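Local coordinates for putative Nitroreductase (Anabaena variabilis ATCC 29413, PDB 3EO7), which binds flavin mononucleotide and probably works as an FMN-dependent oxidoreductase of the nitroreductase family, at residues E110-S115 / L222-L227; A163-A168 / E216-L221. One frame throughout, in Å; residues are numbered along the deposited sequence. Where two conformers were deposited one is given.

How the contacts relate
Contacts 1 and 2 lie side by side, their centres about 5 Å apart, and join the same elements of one family region: the antiparallel sheet, through neighbouring strands 109-115 and 162-169, and helix 215-222 with the turn that follows it. Contact 2 uses the body of the helix and is wholly aliphatic where strand and helix meet. Contact 1 takes up where the helix ends and sets an aromatic ring, with a polar tip, against leucine and isoleucine. Both are buried, yet each has a polar margin, at the Tyr112 hydroxyl in contact 1 and at Asn219 in contact 2. Backbone pairing of Val114 with Ala163 and of Glu110 with Thr167 ties the two strands together.

Contact 1 of 2, residues E110-S115 / L222-L227; sequences EVYVVS and LYIDPL
The ring of Tyr112 packs against the end of helix 215-222, with Leu222 over one of its faces and Ile224 near its phenolic tip. CG of Tyr112 sits anti to the carbonyl carbon (chi1 -64°), which places the ring on the side of its own backbone N, where Leu222 can meet its face. Leu222 CD1 stands over that face, while its other methyl, CD2, makes the closest approach to the root of the ring, 4.1 Å from Tyr112 CG. Further along, the branch methyl CG2 of Ile224 reaches the phenol from an oblique direction, 3.8 Å from Tyr112 OH. Ile224 holds its CG1 between backbone N and carbonyl carbon (chi1 62°), leaving CG2 as the branch that meets the tyrosine. Between the two aliphatic residues Tyr223, with positive phi, belongs to the Schellman motif that closes the helix. The arrangement packs the C-terminal turn of a helix on a face of the antiparallel sheet in the first nitroreductase-family region, away from the FMN site. The Tyr112 hydroxyl is hydrogen-bonded to Glu229 and to Lys41, and Tyr138 OH bonds to the carbonyl of Leu222. The contact thus combines dispersion with a polar tip: leucine methyls pack on the ring and its root, the isoleucine methyl beside the hydroxyl, while bonds to two oppositely charged groups probably restrain that hydroxyl and hence the ring's position.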
loop_
_atom_site.group_PDB
_atom_site.type_symbol
_atom_site.label_atom_id
_atom_site.label_comp_id
_atom_site.label_asym_id
_atom_site.label_seq_id
_atom_site.Cartn_x
_atom_site.Cartn_y
_atom_site.Cartn_z
ATOM N N GLU A 110 2.730 -9.973 6.050
ATOM C CA GLU A 110 3.686 -10.406 7.062
ATOM C C GLU A 110 4.998 -9.715 6.730
ATOM O O GLU A 110 5.371 -9.606 5.552
ATOM C CB GLU A 110 3.930 -11.944 7.063
ATOM C CG GLU A 110 2.914 -12.675 7.850
ATOM C CD GLU A 110 3.030 -12.420 9.332
ATOM O OE1 GLU A 110 4.156 -12.468 9.920
ATOM O OE2 GLU A 110 1.966 -12.235 9.945
ATOM N N VAL A 111 5.673 -9.258 7.781
ATOM C CA VAL A 111 6.938 -8.569 7.665
ATOM C C VAL A 111 8.067 -9.456 8.135
ATOM O O VAL A 111 8.054 -9.959 9.269
ATOM C CB VAL A 111 6.918 -7.247 8.462
ATOM C CG1 VAL A 111 8.339 -6.600 8.518
ATOM C CG2 VAL A 111 5.859 -6.264 7.858
ATOM N N TYR A 112 9.063 -9.600 7.263
ATOM C CA TYR A 112 10.280 -10.309 7.588
ATOM C C TYR A 112 11.469 -9.369 7.496
ATOM O O TYR A 112 11.447 -8.428 6.728
ATOM C CB TYR A 112 10.514 -11.445 6.603
ATOM C CG TYR A 112 9.458 -12.505 6.667
ATOM C CD1 TYR A 112 8.275 -12.369 5.965
ATOM C CD2 TYR A 112 9.647 -13.630 7.444
ATOM C CE1 TYR A 112 7.268 -13.325 6.052
ATOM C CE2 TYR A 112 8.658 -14.605 7.549
ATOM C CZ TYR A 112 7.486 -14.463 6.838
ATOM O OH TYR A 112 6.529 -15.438 6.942
ATOM N N VAL A 113 12.499 -9.653 8.284
ATOM C CA VAL A 113 13.771 -8.963 8.153
ATOM C C VAL A 113 14.817 -10.011 7.784
ATOM O O VAL A 113 14.918 -11.087 8.427
ATOM C CB VAL A 113 14.206 -8.241 9.444
ATOM C CG1 VAL A 113 15.621 -7.685 9.308
ATOM C CG2 VAL A 113 13.227 -7.110 9.813
ATOM N N VAL A 114 15.590 -9.692 6.760
ATOM C CA VAL A 114 16.698 -10.548 6.291
ATOM C C VAL A 114 17.990 -9.837 6.650
ATOM O O VAL A 114 18.159 -8.669 6.324
ATOM C CB VAL A 114 16.629 -10.849 4.795
ATOM C CG1 VAL A 114 17.835 -11.711 4.358
ATOM C CG2 VAL A 114 15.331 -11.552 4.461
ATOM N N SER A 115 18.881 -10.535 7.352
ATOM C CA SER A 115 20.161 -9.947 7.742
ATOM C C SER A 115 21.328 -10.525 6.962
ATOM O O SER A 115 21.505 -11.743 6.875
ATOM C CB SER A 115 20.410 -10.152 9.221
ATOM O OG SER A 115 21.716 -9.664 9.590
ATOM N N LEU A 222 12.762 -17.762 2.263
ATOM C CA LEU A 222 12.021 -17.539 3.511
ATOM C C LEU A 222 11.480 -18.797 4.190
ATOM O O LEU A 222 11.067 -18.738 5.354
ATOM C CB LEU A 222 10.839 -16.622 3.253
ATOM C CG LEU A 222 11.205 -15.182 2.919
ATOM C CD1 LEU A 222 9.913 -14.413 2.532
ATOM C CD2 LEU A 222 11.946 -14.541 4.112
ATOM N N TYR A 223 11.469 -19.892 3.436
ATOM C CA TYR A 223 10.979 -21.209 3.869
ATOM C C TYR A 223 9.479 -21.198 4.178
ATOM O O TYR A 223 9.016 -21.797 5.156
ATOM C CB TYR A 223 11.796 -21.768 5.032
ATOM C CG TYR A 223 11.709 -23.276 5.115
ATOM C CD1 TYR A 223 12.283 -24.069 4.125
ATOM C CD2 TYR A 223 11.052 -23.906 6.165
ATOM C CE1 TYR A 223 12.196 -25.456 4.178
ATOM C CE2 TYR A 223 10.966 -25.287 6.228
ATOM C CZ TYR A 223 11.533 -26.051 5.231
ATOM O OH TYR A 223 11.450 -27.418 5.294
ATOM N N ILE A 224 8.726 -20.554 3.294
ATOM C CA ILE A 224 7.288 -20.447 3.421
ATOM C C ILE A 224 6.596 -21.333 2.372
ATOM O O ILE A 224 7.165 -21.650 1.309
ATOM C CB ILE A 224 6.811 -18.972 3.321
ATOM C CG1 ILE A 224 7.144 -18.348 1.963
ATOM C CG2 ILE A 224 7.366 -18.196 4.510
ATOM C CD1 ILE A 224 6.615 -16.970 1.764
ATOM N N ASP A 225 5.367 -21.725 2.662
ATOM C CA ASP A 225 4.584 -22.558 1.757
ATOM C C ASP A 225 3.980 -21.643 0.704
ATOM O O ASP A 225 3.073 -20.875 1.005
ATOM C CB ASP A 225 3.478 -23.256 2.567
ATOM C CG ASP A 225 2.560 -24.081 1.737
ATOM O OD1 ASP A 225 2.591 -23.996 0.509
ATOM O OD2 ASP A 225 1.727 -24.812 2.331
ATOM N N PRO A 226 4.408 -21.772 -0.575
ATOM C CA PRO A 226 3.899 -20.840 -1.566
ATOM C C PRO A 226 2.425 -20.966 -1.972
ATOM O O PRO A 226 1.919 -20.108 -2.687
ATOM C CB PRO A 226 4.837 -21.039 -2.758
ATOM C CG PRO A 226 5.319 -22.314 -2.654
ATOM C CD PRO A 226 5.398 -22.682 -1.166
ATOM N N LEU A 227 1.749 -22.025 -1.535
ATOM C CA LEU A 227 0.308 -22.100 -1.740
ATOM C C LEU A 227 -0.410 -21.284 -0.664
ATOM O O LEU A 227 -1.580 -20.956 -0.842
ATOM C CB LEU A 227 -0.237 -23.535 -1.690
ATOM C CG LEU A 227 0.109 -24.458 -2.839
ATOM C CD1 LEU A 227 -0.632 -25.825 -2.645
ATOM C CD2 LEU A 227 -0.215 -23.795 -4.158
#

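Contact 2 of 2, residues A163-A168 / E216-L221; sequences AIIVTA and EAVNDL. With ACT (acetate ion), chain Q.
Ile165 extends its delta methyl from strand 162-169 over the flank of Val218 on helix 215-222, the two side chains meeting at a slant. CD1 of Ile165 comes to 4.1 Å from Val218 CG1, and the same methyl lies 4.4 Å from Leu221 CD2, so one terminal carbon serves two residues three positions apart on the helix. An extended chain (chi2 179°) gives CD1 this reach. Val218 turns CG1 anti to its backbone nitrogen (chi1 176°), and this is the branch that meets the isoleucine. Ala231 of strand 229-239 touches both Ile165 and Val218, and helix 144-150 packs on Val218 and Leu221. The helix thus packs on one face of the antiparallel sheet, at the strand between 109-115 and 229-239, remote from the FMN pocket. Asn219 adds a polar neighbour: its ND2 donates a nearly straight bond (170°) to O of an acetate ion, probably left from crystallisation, at 2.8 Å, whereas OD1 accepts from the backbone N of Ala231. Since only methyl groups meet across the contact, its attraction rests on dispersion and exclusion of water, with directional bonds to one side at Asn219 and at Thr167 OG1, which bonds to Glu229.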
loop_
_atom_site.group_PDB
_atom_site.type_symbol
_atom_site.label_atom_id
_atom_site.label_comp_id
_atom_site.label_asym_id
_atom_site.label_seq_id
_atom_site.Cartn_x
_atom_site.Cartn_y
_atom_site.Cartn_z
ATOM N N ALA A 163 17.286 -6.210 4.914
ATOM C CA ALA A 163 16.157 -5.993 4.034
ATOM C C ALA A 163 14.893 -6.445 4.722
ATOM O O ALA A 163 14.889 -7.397 5.521
ATOM C CB ALA A 163 16.317 -6.797 2.713
ATOM N N ILE A 164 13.822 -5.748 4.409
ATOM C CA ILE A 164 12.505 -6.221 4.777
ATOM C C ILE A 164 11.978 -6.981 3.561
ATOM O O ILE A 164 12.207 -6.589 2.421
ATOM C CB ILE A 164 11.551 -5.033 5.105
ATOM C CG1 ILE A 164 11.827 -4.563 6.534
ATOM C CG2 ILE A 164 10.066 -5.458 5.024
ATOM C CD1 ILE A 164 11.068 -3.236 6.946
ATOM N N ILE A 165 11.257 -8.065 3.807
ATOM C CA ILE A 165 10.492 -8.701 2.756
ATOM C C ILE A 165 9.068 -8.731 3.280
ATOM O O ILE A 165 8.826 -9.139 4.436
ATOM C CB ILE A 165 10.989 -10.109 2.368
ATOM C CG1 ILE A 165 12.466 -10.038 1.916
ATOM C CG2 ILE A 165 10.047 -10.701 1.293
ATOM C CD1 ILE A 165 13.064 -11.421 1.535
ATOM N N VAL A 166 8.128 -8.313 2.434
ATOM C CA VAL A 166 6.710 -8.331 2.780
ATOM C C VAL A 166 6.068 -9.431 1.973
ATOM O O VAL A 166 6.183 -9.464 0.737
ATOM C CB VAL A 166 5.965 -7.021 2.500
ATOM C CG1 VAL A 166 4.484 -7.125 2.979
ATOM C CG2 VAL A 166 6.645 -5.877 3.205
ATOM N N THR A 167 5.416 -10.344 2.684
ATOM C CA THR A 167 4.668 -11.397 2.043
ATOM C C THR A 167 3.178 -11.212 2.351
ATOM O O THR A 167 2.799 -10.384 3.215
ATOM C CB THR A 167 5.045 -12.769 2.609
ATOM O OG1 THR A 167 4.600 -12.864 3.973
ATOM C CG2 THR A 167 6.545 -13.071 2.476
ATOM N N ALA A 168 2.358 -12.001 1.652
ATOM C CA ALA A 168 0.899 -12.053 1.862
ATOM C C ALA A 168 0.527 -13.490 2.221
ATOM O O ALA A 168 0.937 -14.430 1.507
ATOM C CB ALA A 168 0.101 -11.596 0.581
ATOM N N GLU A 216 9.661 -17.870 -6.797
ATOM C CA GLU A 216 10.016 -19.201 -6.313
ATOM C C GLU A 216 11.220 -19.141 -5.355
ATOM O O GLU A 216 11.252 -19.812 -4.316
ATOM C CB GLU A 216 10.327 -20.117 -7.502
ATOM C CG GLU A 216 10.645 -21.551 -7.107
ATOM C CD GLU A 216 10.983 -22.450 -8.278
ATOM O OE1 GLU A 216 11.145 -21.980 -9.427
ATOM O OE2 GLU A 216 11.124 -23.663 -8.024
ATOM N N ALA A 217 12.233 -18.371 -5.750
ATOM C CA ALA A 217 13.481 -18.236 -5.005
ATOM C C ALA A 217 13.322 -17.503 -3.715
ATOM O O ALA A 217 13.909 -17.889 -2.694
ATOM C CB ALA A 217 14.556 -17.547 -5.877
ATOM N N VAL A 218 12.554 -16.418 -3.740
ATOM C CA VAL A 218 12.345 -15.642 -2.525
ATOM C C VAL A 218 11.517 -16.459 -1.544
ATOM O O VAL A 218 11.829 -16.510 -0.351
ATOM C CB VAL A 218 11.704 -14.294 -2.816
ATOM C CG1 VAL A 218 11.412 -13.554 -1.507
ATOM C CG2 VAL A 218 12.600 -13.438 -3.757
ATOM N N ASN A 219 10.480 -17.124 -2.040
ATOM C CA ASN A 219 9.612 -17.911 -1.165
ATOM C C ASN A 219 10.377 -19.089 -0.587
ATOM O O ASN A 219 10.215 -19.424 0.566
ATOM C CB ASN A 219 8.315 -18.294 -1.876
ATOM C CG ASN A 219 7.473 -17.051 -2.222
ATOM O OD1 ASN A 219 7.610 -16.014 -1.548
ATOM N ND2 ASN A 219 6.668 -17.126 -3.283
ATOM N N ASP A 220 11.237 -19.700 -1.391
ATOM C CA ASP A 220 12.095 -20.773 -0.892
ATOM C C ASP A 220 13.042 -20.266 0.204
ATOM O O ASP A 220 13.259 -20.946 1.230
ATOM C CB ASP A 220 12.919 -21.380 -2.040
ATOM C CG ASP A 220 12.097 -22.287 -2.986
ATOM O OD1 ASP A 220 10.902 -22.568 -2.725
ATOM O OD2 ASP A 220 12.686 -22.731 -4.006
ATOM N N LEU A 221 13.636 -19.101 -0.046
ATOM C CA LEU A 221 14.621 -18.454 0.859
ATOM C C LEU A 221 14.015 -18.209 2.236
ATOM O O LEU A 221 14.640 -18.484 3.254
ATOM C CB LEU A 221 15.144 -17.142 0.205
ATOM C CG LEU A 221 16.002 -16.193 1.057
ATOM C CD1 LEU A 221 17.016 -15.407 0.196
ATOM C CD2 LEU A 221 15.207 -15.240 1.832
HETATM C C ACT Q . 6.028 -19.438 -6.060
HETATM O O ACT Q . 6.620 -19.408 -4.938
HETATM O OXT ACT Q . 5.084 -18.504 -6.253
HETATM C CH3 ACT Q . 6.422 -20.642 -6.923
#